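Local coordinates for Lmo2184 protein (PDB 5JOQ) that is probably the heme-binding, lipid-linked substrate-binding component of an iron-uptake ABC transporter of the bacterial solute-binding protein 8 family, at residues Lys36-Glu46 against Leu55-Pro66; Pro78-Arg87 against Leu104-Leu113. One frame throughout, in Å; residues are numbered along the deposited sequence.

Interaction 1 of 2, residues Lys36-Glu46 against Leu55-Pro66; sequences KIVATTVAITE and LVGIPSSSKKLP
With chi1 at -60°, T45 turns CG2 anti to its backbone N, toward L55 CD1 and P66 CD, while OG1 stays beside that N. With chi1 of V42 at 172°, both methyls reach L65 CD2. The unit is a strand, a short connection and a helix near the N-terminus of a periplasmic-binding-protein fold, packed on the segment that follows the helix. V38 and G57 form a single beta bridge. V56 N donates to I37 O at 2.9 Å, and A39 N donates to G57 O at 2.9 Å. On its other edge the strand pairs with strand 93-97. V56 CG2 lies 3.8 Å from V38 CG2. P59 fills the bend before the helix, its CB on T40 O and its CG over the T41-V42 peptide. T41 OG1 caps the helix by accepting from I44 N. A water donates to both E46 OE2 and K64 O, linking the helix to residues 60-66. T41 O is gripped twice, by T45 N and by T45 OG1, and this same OG1 sits 3.4 Å from P59 CD.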
loop_
_atom_site.group_PDB
_atom_site.type_symbol
_atom_site.label_atom_id
_atom_site.label_comp_id
_atom_site.label_asym_id
_atom_site.label_seq_id
_atom_site.Cartn_x
_atom_site.Cartn_y
_atom_site.Cartn_z
ATOM N N LYS A 36 14.001 -32.430 -1.798
ATOM C CA LYS A 36 13.219 -31.543 -0.946
ATOM C C LYS A 36 13.491 -30.105 -1.383
ATOM O O LYS A 36 14.600 -29.592 -1.195
ATOM C CB LYS A 36 13.579 -31.765 0.522
ATOM C CG LYS A 36 13.399 -33.209 0.967
ATOM C CD LYS A 36 13.136 -33.312 2.466
ATOM C CE LYS A 36 14.294 -32.787 3.286
ATOM N NZ LYS A 36 15.520 -33.646 3.203
ATOM N N ILE A 37 12.483 -29.452 -1.957
ATOM C CA ILE A 37 12.655 -28.150 -2.597
ATOM C C ILE A 37 11.798 -27.115 -1.878
ATOM O O ILE A 37 10.620 -27.365 -1.610
ATOM C CB ILE A 37 12.275 -28.211 -4.092
ATOM C CG1 ILE A 37 13.049 -29.323 -4.806
ATOM C CG2 ILE A 37 12.519 -26.851 -4.736
ATOM C CD1 ILE A 37 12.546 -29.622 -6.260
ATOM N N VAL A 38 12.372 -25.941 -1.599
ATOM C CA VAL A 38 11.607 -24.789 -1.111
ATOM C C VAL A 38 11.516 -23.748 -2.221
ATOM O O VAL A 38 12.540 -23.309 -2.756
ATOM C CB VAL A 38 12.242 -24.189 0.153
ATOM C CG1 VAL A 38 11.554 -22.857 0.516
ATOM C CG2 VAL A 38 12.107 -25.167 1.294
ATOM N N ALA A 39 10.297 -23.368 -2.599
ATOM C CA ALA A 39 10.093 -22.263 -3.538
ATOM C C ALA A 39 9.758 -21.002 -2.754
ATOM O O ALA A 39 8.804 -21.013 -1.969
ATOM C CB ALA A 39 8.967 -22.576 -4.518
ATOM N N THR A 40 10.517 -19.914 -2.959
ATOM C CA THR A 40 10.288 -18.709 -2.159
ATOM C C THR A 40 9.491 -17.620 -2.877
ATOM O O THR A 40 9.307 -16.542 -2.304
ATOM C CB THR A 40 11.599 -18.087 -1.670
ATOM O OG1 THR A 40 12.324 -17.606 -2.805
ATOM C CG2 THR A 40 12.457 -19.115 -0.932
ATOM N N THR A 41 9.001 -17.856 -4.097
ATOM C CA THR A 41 8.134 -16.867 -4.729
ATOM C C THR A 41 6.951 -17.548 -5.404
ATOM O O THR A 41 6.999 -18.737 -5.752
ATOM C CB THR A 41 8.868 -16.020 -5.777
ATOM O OG1 THR A 41 8.972 -16.772 -6.993
ATOM C CG2 THR A 41 10.278 -15.644 -5.289
ATOM N N VAL A 42 5.895 -16.751 -5.621
ATOM C CA VAL A 42 4.703 -17.258 -6.303
ATOM C C VAL A 42 5.057 -17.748 -7.707
ATOM O O VAL A 42 4.660 -18.849 -8.121
ATOM C CB VAL A 42 3.611 -16.174 -6.355
ATOM C CG1 VAL A 42 2.459 -16.650 -7.245
ATOM C CG2 VAL A 42 3.097 -15.844 -4.947
ATOM N N ALA A 43 5.800 -16.929 -8.467
ATOM C CA ALA A 43 6.177 -17.313 -9.836
ATOM C C ALA A 43 6.904 -18.656 -9.875
ATOM O O ALA A 43 6.645 -19.484 -10.762
ATOM C CB ALA A 43 7.049 -16.230 -10.465
ATOM N N ILE A 44 7.854 -18.882 -8.961
ATOM C CA ILE A 44 8.585 -20.156 -8.988
ATOM C C ILE A 44 7.654 -21.299 -8.623
ATOM O O ILE A 44 7.730 -22.390 -9.208
ATOM C CB ILE A 44 9.815 -20.104 -8.051
ATOM C CG1 ILE A 44 10.876 -19.148 -8.629
ATOM C CG2 ILE A 44 10.417 -21.520 -7.822
ATOM C CD1 ILE A 44 11.876 -18.683 -7.558
ATOM N N THR A 45 6.752 -21.070 -7.654
ATOM C CA THR A 45 5.823 -22.116 -7.235
ATOM C C THR A 45 4.956 -22.569 -8.400
ATOM O O THR A 45 4.671 -23.766 -8.546
ATOM C CB THR A 45 4.928 -21.608 -6.084
ATOM O OG1 THR A 45 5.731 -21.225 -4.956
ATOM C CG2 THR A 45 4.012 -22.724 -5.624
ATOM N N GLU A 46 4.511 -21.623 -9.230
ATOM C CA GLU A 46 3.730 -21.961 -10.423
ATOM C C GLU A 46 4.548 -22.784 -11.421
ATOM O O GLU A 46 4.024 -23.714 -12.062
ATOM C CB GLU A 46 3.220 -20.676 -11.078
ATOM C CG GLU A 46 2.226 -19.911 -10.154
ATOM C CD GLU A 46 1.858 -18.526 -10.704
ATOM O OE1 GLU A 46 2.617 -17.959 -11.538
ATOM O OE2 GLU A 46 0.798 -18.013 -10.287
ATOM N N LEU A 55 6.900 -29.955 -3.342
ATOM C CA LEU A 55 7.606 -28.934 -2.573
ATOM C C LEU A 55 7.504 -29.242 -1.082
ATOM O O LEU A 55 6.477 -29.750 -0.616
ATOM C CB LEU A 55 7.021 -27.541 -2.833
ATOM C CG LEU A 55 7.122 -27.027 -4.269
ATOM C CD1 LEU A 55 6.403 -25.694 -4.374
ATOM C CD2 LEU A 55 8.586 -26.850 -4.672
ATOM N N VAL A 56 8.568 -28.913 -0.331
ATOM C CA VAL A 56 8.476 -28.881 1.128
ATOM C C VAL A 56 8.261 -27.464 1.665
ATOM O O VAL A 56 7.826 -27.313 2.813
ATOM C CB VAL A 56 9.711 -29.527 1.809
ATOM C CG1 VAL A 56 9.850 -30.992 1.380
ATOM C CG2 VAL A 56 10.991 -28.752 1.509
ATOM N N GLY A 57 8.494 -26.454 0.852
ATOM C CA GLY A 57 8.245 -25.106 1.287
ATOM C C GLY A 57 7.687 -24.213 0.205
ATOM O O GLY A 57 8.079 -24.308 -0.944
ATOM N N ILE A 58 6.794 -23.321 0.601
ATOM C CA ILE A 58 6.203 -22.348 -0.290
ATOM C C ILE A 58 6.274 -20.973 0.370
ATOM O O ILE A 58 6.455 -20.879 1.563
ATOM C CB ILE A 58 4.749 -22.650 -0.651
ATOM C CG1 ILE A 58 3.905 -22.884 0.605
ATOM C CG2 ILE A 58 4.666 -23.825 -1.612
ATOM C CD1 ILE A 58 2.424 -22.872 0.333
ATOM N N PRO A 59 6.140 -19.884 -0.472
ATOM C CA PRO A 59 6.188 -18.575 0.203
ATOM C C PRO A 59 4.886 -18.263 0.934
ATOM O O PRO A 59 3.873 -18.862 0.638
ATOM C CB PRO A 59 6.315 -17.596 -0.950
ATOM C CG PRO A 59 5.454 -18.185 -1.981
ATOM C CD PRO A 59 5.865 -19.617 -1.954
ATOM N N SER A 60 4.936 -17.311 1.861
ATOM C CA SER A 60 3.745 -16.870 2.556
ATOM C C SER A 60 3.254 -15.747 1.674
ATOM O O SER A 60 3.958 -14.785 1.442
ATOM C CB SER A 60 4.063 -16.330 3.941
ATOM O OG SER A 60 4.759 -17.267 4.718
ATOM N N SER A 61 2.053 -15.879 1.156
ATOM C CA SER A 61 1.523 -14.858 0.287
ATOM C C SER A 61 0.015 -14.802 0.298
ATOM O O SER A 61 -0.630 -15.790 0.533
ATOM C CB SER A 61 2.018 -15.143 -1.144
ATOM O OG SER A 61 1.264 -14.510 -2.144
ATOM N N SER A 62 -0.542 -13.643 0.005
ATOM C CA SER A 62 -1.992 -13.566 -0.127
ATOM C C SER A 62 -2.474 -14.019 -1.495
ATOM O O SER A 62 -3.679 -14.166 -1.682
ATOM C CB SER A 62 -2.473 -12.135 0.126
ATOM O OG SER A 62 -1.857 -11.272 -0.820
ATOM N N LYS A 63 -1.571 -14.233 -2.451
ATOM C CA LYS A 63 -1.962 -14.661 -3.780
ATOM C C LYS A 63 -2.282 -16.149 -3.785
ATOM O O LYS A 63 -1.707 -16.929 -3.029
ATOM C CB LYS A 63 -0.851 -14.366 -4.791
ATOM C CG LYS A 63 -0.505 -12.877 -4.905
ATOM C CD LYS A 63 0.495 -12.617 -6.010
ATOM C CE LYS A 63 0.895 -11.133 -6.062
ATOM N NZ LYS A 63 -0.185 -10.224 -6.556
ATOM N N LYS A 64 -3.224 -16.524 -4.647
ATOM C CA LYS A 64 -3.594 -17.924 -4.827
ATOM C C LYS A 64 -2.409 -18.720 -5.384
ATOM O O LYS A 64 -1.719 -18.274 -6.314
ATOM C CB LYS A 64 -4.811 -18.013 -5.757
ATOM C CG LYS A 64 -5.112 -19.387 -6.332
ATOM C CD LYS A 64 -5.526 -20.381 -5.249
ATOM C CE LYS A 64 -5.612 -21.802 -5.822
ATOM N NZ LYS A 64 -5.857 -22.816 -4.754
ATOM N N LEU A 65 -2.147 -19.880 -4.785
ATOM C CA LEU A 65 -1.092 -20.775 -5.233
ATOM C C LEU A 65 -1.698 -22.042 -5.825
ATOM O O LEU A 65 -2.860 -22.368 -5.559
ATOM C CB LEU A 65 -0.160 -21.142 -4.070
ATOM C CG LEU A 65 0.655 -19.986 -3.482
ATOM C CD1 LEU A 65 1.533 -20.488 -2.388
ATOM C CD2 LEU A 65 1.510 -19.366 -4.569
ATOM N N PRO A 66 -0.954 -22.783 -6.641
ATOM C CA PRO A 66 -1.499 -24.043 -7.161
ATOM C C PRO A 66 -2.018 -24.926 -6.030
ATOM O O PRO A 66 -1.407 -25.027 -4.957
ATOM C CB PRO A 66 -0.310 -24.675 -7.892
ATOM C CG PRO A 66 0.564 -23.480 -8.299
ATOM C CD PRO A 66 0.413 -22.515 -7.115
HETATM O O HOH W 1 -0.659 -19.498 -8.424
#

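Interaction 2 of 2, residues Pro78-Arg87 against Leu104-Leu113; sequences PMGPDLEIIR and LKSGFEGADL
Helices 83-87 and 104-110 run in roughly the same direction, with an angle of 43° between their short axes and 10.9 Å at closest approach. The side chains of L83 and F108 cross at about a right angle. L83 CD2 comes within 3.5 Å of F108 CE1, and L83 CD1 rests against the backbone of G107, 3.6 Å from its O. The absence of a side chain at G107 leaves this methyl close to the helix backbone. P81 CD reaches L104 CD1 at 3.7 Å, and L104 CD2 also lies near. The chi1 of I86, -62°, sets CG2 anti to the backbone N, and CG2 touches L113 CD1 at 3.8 Å. R87 bends at chi3 and lays its aliphatic part on A111, CD to CB at 3.8 Å. A111 O lies over one face of the guanidinium, offset toward its rim; this side chain is poorly ordered. The start of one helix and the end of the other are capped. D82 is the N-cap of its helix, its OD1 accepting from I85 N at 2.9 Å. D112 closes the other helix in a Schellman motif, which turns the chain so that L113 faces I86 and R87. The contact lies over the parallel sheet: I86 and F108 both pack on V94 of strand 93-97, L104 reaches S96, and F108 also touches A115 of strand 115-118.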
loop_
_atom_site.group_PDB
_atom_site.type_symbol
_atom_site.label_atom_id
_atom_site.label_comp_id
_atom_site.label_asym_id
_atom_site.label_seq_id
_atom_site.Cartn_x
_atom_site.Cartn_y
_atom_site.Cartn_z
ATOM N N PRO A 78 8.594 -13.615 0.275
ATOM C CA PRO A 78 9.566 -13.780 -0.819
ATOM C C PRO A 78 10.716 -12.801 -0.751
ATOM O O PRO A 78 11.820 -13.126 -1.204
ATOM C CB PRO A 78 8.723 -13.531 -2.075
ATOM C CG PRO A 78 7.321 -13.897 -1.644
ATOM C CD PRO A 78 7.225 -13.405 -0.223
ATOM N N MET A 79 10.486 -11.595 -0.223
ATOM C CA MET A 79 11.517 -10.564 -0.211
ATOM C C MET A 79 12.436 -10.701 0.994
ATOM O O MET A 79 13.340 -9.874 1.163
ATOM C CB MET A 79 10.868 -9.151 -0.226
ATOM C CG MET A 79 9.954 -8.872 -1.440
ATOM S SD MET A 79 10.893 -8.933 -2.983
ATOM C CE MET A 79 9.635 -8.442 -4.186
ATOM N N GLY A 80 12.194 -11.701 1.842
ATOM C CA GLY A 80 12.996 -11.977 3.007
ATOM C C GLY A 80 12.512 -13.238 3.705
ATOM O O GLY A 80 11.855 -13.174 4.744
ATOM N N PRO A 81 12.787 -14.408 3.129
ATOM C CA PRO A 81 12.200 -15.641 3.667
ATOM C C PRO A 81 12.691 -15.893 5.083
ATOM O O PRO A 81 13.741 -15.392 5.494
ATOM C CB PRO A 81 12.690 -16.723 2.701
ATOM C CG PRO A 81 12.919 -15.957 1.371
ATOM C CD PRO A 81 13.510 -14.643 1.866
ATOM N N ASP A 82 11.921 -16.700 5.822
ATOM C CA ASP A 82 12.213 -17.040 7.223
ATOM C C ASP A 82 13.220 -18.186 7.278
ATOM O O ASP A 82 12.866 -19.353 7.101
ATOM C CB ASP A 82 10.923 -17.406 7.946
ATOM C CG ASP A 82 11.124 -17.664 9.459
ATOM O OD1 ASP A 82 12.039 -18.420 9.858
ATOM O OD2 ASP A 82 10.343 -17.096 10.249
ATOM N N LEU A 83 14.486 -17.857 7.547
ATOM C CA LEU A 83 15.545 -18.858 7.479
ATOM C C LEU A 83 15.378 -19.952 8.526
ATOM O O LEU A 83 15.780 -21.103 8.295
ATOM C CB LEU A 83 16.902 -18.187 7.638
ATOM C CG LEU A 83 17.160 -17.108 6.590
ATOM C CD1 LEU A 83 18.531 -16.482 6.808
ATOM C CD2 LEU A 83 17.044 -17.671 5.191
ATOM N N GLU A 84 14.800 -19.624 9.684
ATOM C CA GLU A 84 14.659 -20.646 10.713
ATOM C C GLU A 84 13.639 -21.703 10.303
ATOM O O GLU A 84 13.885 -22.902 10.473
ATOM C CB GLU A 84 14.305 -19.999 12.049
ATOM C CG GLU A 84 15.404 -19.064 12.528
ATOM C CD GLU A 84 15.179 -18.570 13.942
ATOM O OE1 GLU A 84 14.325 -19.157 14.650
ATOM O OE2 GLU A 84 15.860 -17.597 14.344
ATOM N N ILE A 85 12.512 -21.290 9.713
ATOM C CA ILE A 85 11.572 -22.273 9.170
ATOM C C ILE A 85 12.253 -23.115 8.094
ATOM O O ILE A 85 12.186 -24.350 8.108
ATOM C CB ILE A 85 10.308 -21.579 8.626
ATOM C CG1 ILE A 85 9.518 -20.914 9.754
ATOM C CG2 ILE A 85 9.412 -22.582 7.918
ATOM C CD1 ILE A 85 8.277 -20.165 9.268
ATOM N N ILE A 86 12.927 -22.456 7.142
ATOM C CA ILE A 86 13.505 -23.197 6.024
ATOM C C ILE A 86 14.545 -24.199 6.519
ATOM O O ILE A 86 14.584 -25.346 6.057
ATOM C CB ILE A 86 14.085 -22.231 4.980
ATOM C CG1 ILE A 86 12.959 -21.355 4.430
ATOM C CG2 ILE A 86 14.711 -23.008 3.825
ATOM C CD1 ILE A 86 13.418 -20.340 3.386
ATOM N N ARG A 87 15.378 -23.802 7.489
ATOM C CA ARG A 87 16.367 -24.731 8.030
ATOM C C ARG A 87 15.704 -25.996 8.560
ATOM O O ARG A 87 16.148 -27.116 8.274
ATOM C CB ARG A 87 17.171 -24.067 9.148
ATOM C CG ARG A 87 17.999 -22.880 8.732
ATOM C CD ARG A 87 19.002 -22.523 9.833
ATOM N NE ARG A 87 19.931 -23.624 10.079
ATOM C CZ ARG A 87 21.092 -23.505 10.713
ATOM N NH1 ARG A 87 21.482 -22.323 11.173
ATOM N NH2 ARG A 87 21.866 -24.570 10.880
ATOM N N LEU A 104 19.456 -11.607 -0.368
ATOM C CA LEU A 104 19.348 -12.879 0.343
ATOM C C LEU A 104 20.475 -13.887 0.363
ATOM O O LEU A 104 20.436 -14.806 1.166
ATOM C CB LEU A 104 18.114 -13.617 -0.172
ATOM C CG LEU A 104 16.832 -12.832 -0.360
ATOM C CD1 LEU A 104 15.699 -13.670 -0.919
ATOM C CD2 LEU A 104 16.448 -12.209 0.961
ATOM N N LYS A 105 21.462 -13.732 -0.497
ATOM C CA LYS A 105 22.495 -14.728 -0.582
ATOM C C LYS A 105 23.250 -14.984 0.714
ATOM O O LYS A 105 23.447 -16.124 1.074
ATOM C CB LYS A 105 23.493 -14.375 -1.678
ATOM C CG LYS A 105 24.646 -15.348 -1.749
ATOM C CD LYS A 105 25.383 -15.305 -3.068
ATOM C CE LYS A 105 25.785 -13.896 -3.423
ATOM N NZ LYS A 105 26.593 -13.877 -4.672
ATOM N N SER A 106 23.638 -13.932 1.416
ATOM C CA SER A 106 24.411 -14.118 2.652
ATOM C C SER A 106 23.627 -14.899 3.697
ATOM O O SER A 106 24.183 -15.774 4.379
ATOM C CB SER A 106 24.816 -12.769 3.241
ATOM O OG SER A 106 25.576 -12.022 2.324
ATOM N N GLY A 107 22.344 -14.560 3.879
ATOM C CA GLY A 107 21.539 -15.269 4.865
ATOM C C GLY A 107 21.471 -16.762 4.600
ATOM O O GLY A 107 21.665 -17.576 5.508
ATOM N N PHE A 108 21.160 -17.146 3.356
ATOM C CA PHE A 108 21.167 -18.562 2.993
ATOM C C PHE A 108 22.519 -19.221 3.289
ATOM O O PHE A 108 22.583 -20.293 3.906
ATOM C CB PHE A 108 20.794 -18.725 1.506
ATOM C CG PHE A 108 19.362 -18.372 1.188
ATOM C CD1 PHE A 108 18.330 -18.707 2.061
ATOM C CD2 PHE A 108 19.037 -17.729 -0.005
ATOM C CE1 PHE A 108 16.997 -18.380 1.765
ATOM C CE2 PHE A 108 17.692 -17.411 -0.317
ATOM C CZ PHE A 108 16.685 -17.720 0.579
ATOM N N GLU A 109 23.614 -18.611 2.830
ATOM C CA GLU A 109 24.941 -19.172 3.088
ATOM C C GLU A 109 25.191 -19.319 4.577
ATOM O O GLU A 109 25.685 -20.355 5.040
ATOM C CB GLU A 109 26.022 -18.291 2.470
ATOM C CG GLU A 109 26.109 -18.393 0.961
ATOM C CD GLU A 109 27.068 -17.374 0.350
ATOM O OE1 GLU A 109 27.371 -16.349 1.003
ATOM O OE2 GLU A 109 27.513 -17.597 -0.794
ATOM N N GLY A 110 24.857 -18.283 5.344
ATOM C CA GLY A 110 25.027 -18.351 6.784
ATOM C C GLY A 110 24.245 -19.488 7.409
ATOM O O GLY A 110 24.699 -20.105 8.373
ATOM N N ALA A 111 23.065 -19.791 6.868
ATOM C CA ALA A 111 22.234 -20.864 7.397
ATOM C C ALA A 111 22.579 -22.223 6.796
ATOM O O ALA A 111 21.893 -23.209 7.091
ATOM C CB ALA A 111 20.753 -20.555 7.159
ATOM N N ASP A 112 23.619 -22.295 5.962
ATOM C CA ASP A 112 24.028 -23.552 5.332
ATOM C C ASP A 112 22.933 -24.124 4.440
ATOM O O ASP A 112 22.770 -25.337 4.346
ATOM C CB ASP A 112 24.446 -24.580 6.380
ATOM C CG ASP A 112 25.687 -24.162 7.111
ATOM O OD1 ASP A 112 26.638 -23.750 6.410
ATOM O OD2 ASP A 112 25.703 -24.213 8.368
ATOM N N LEU A 113 22.185 -23.247 3.768
ATOM C CA LEU A 113 21.140 -23.653 2.838
ATOM C C LEU A 113 21.632 -23.494 1.404
ATOM O O LEU A 113 22.040 -22.400 1.004
ATOM C CB LEU A 113 19.873 -22.825 3.046
ATOM C CG LEU A 113 19.269 -22.887 4.451
ATOM C CD1 LEU A 113 18.200 -21.816 4.604
ATOM C CD2 LEU A 113 18.713 -24.275 4.733
#

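The two contacts follow one another along the chain: 36-46 with 55-66 closes before 78-87 with 104-113 begins. Their centres are about 15 Å apart. Both reach the parallel sheet 37-39, 93-97 and 115-118. Interaction 1 includes its outermost strand 37-39, while interaction 2 packs helices 83-88 and 101-110 against strands 93-97 and 115-118. A second, mixed sheet also joins them, since strand 57-58 pairs with strand 73-77, and that strand pairs with 80-81. They touch directly where P78 packs on T40 and P59, and P81 on T40. Together they build part of the N-terminal lobe of the two-lobed fold of this family, in which ligands generally bind between the lobes.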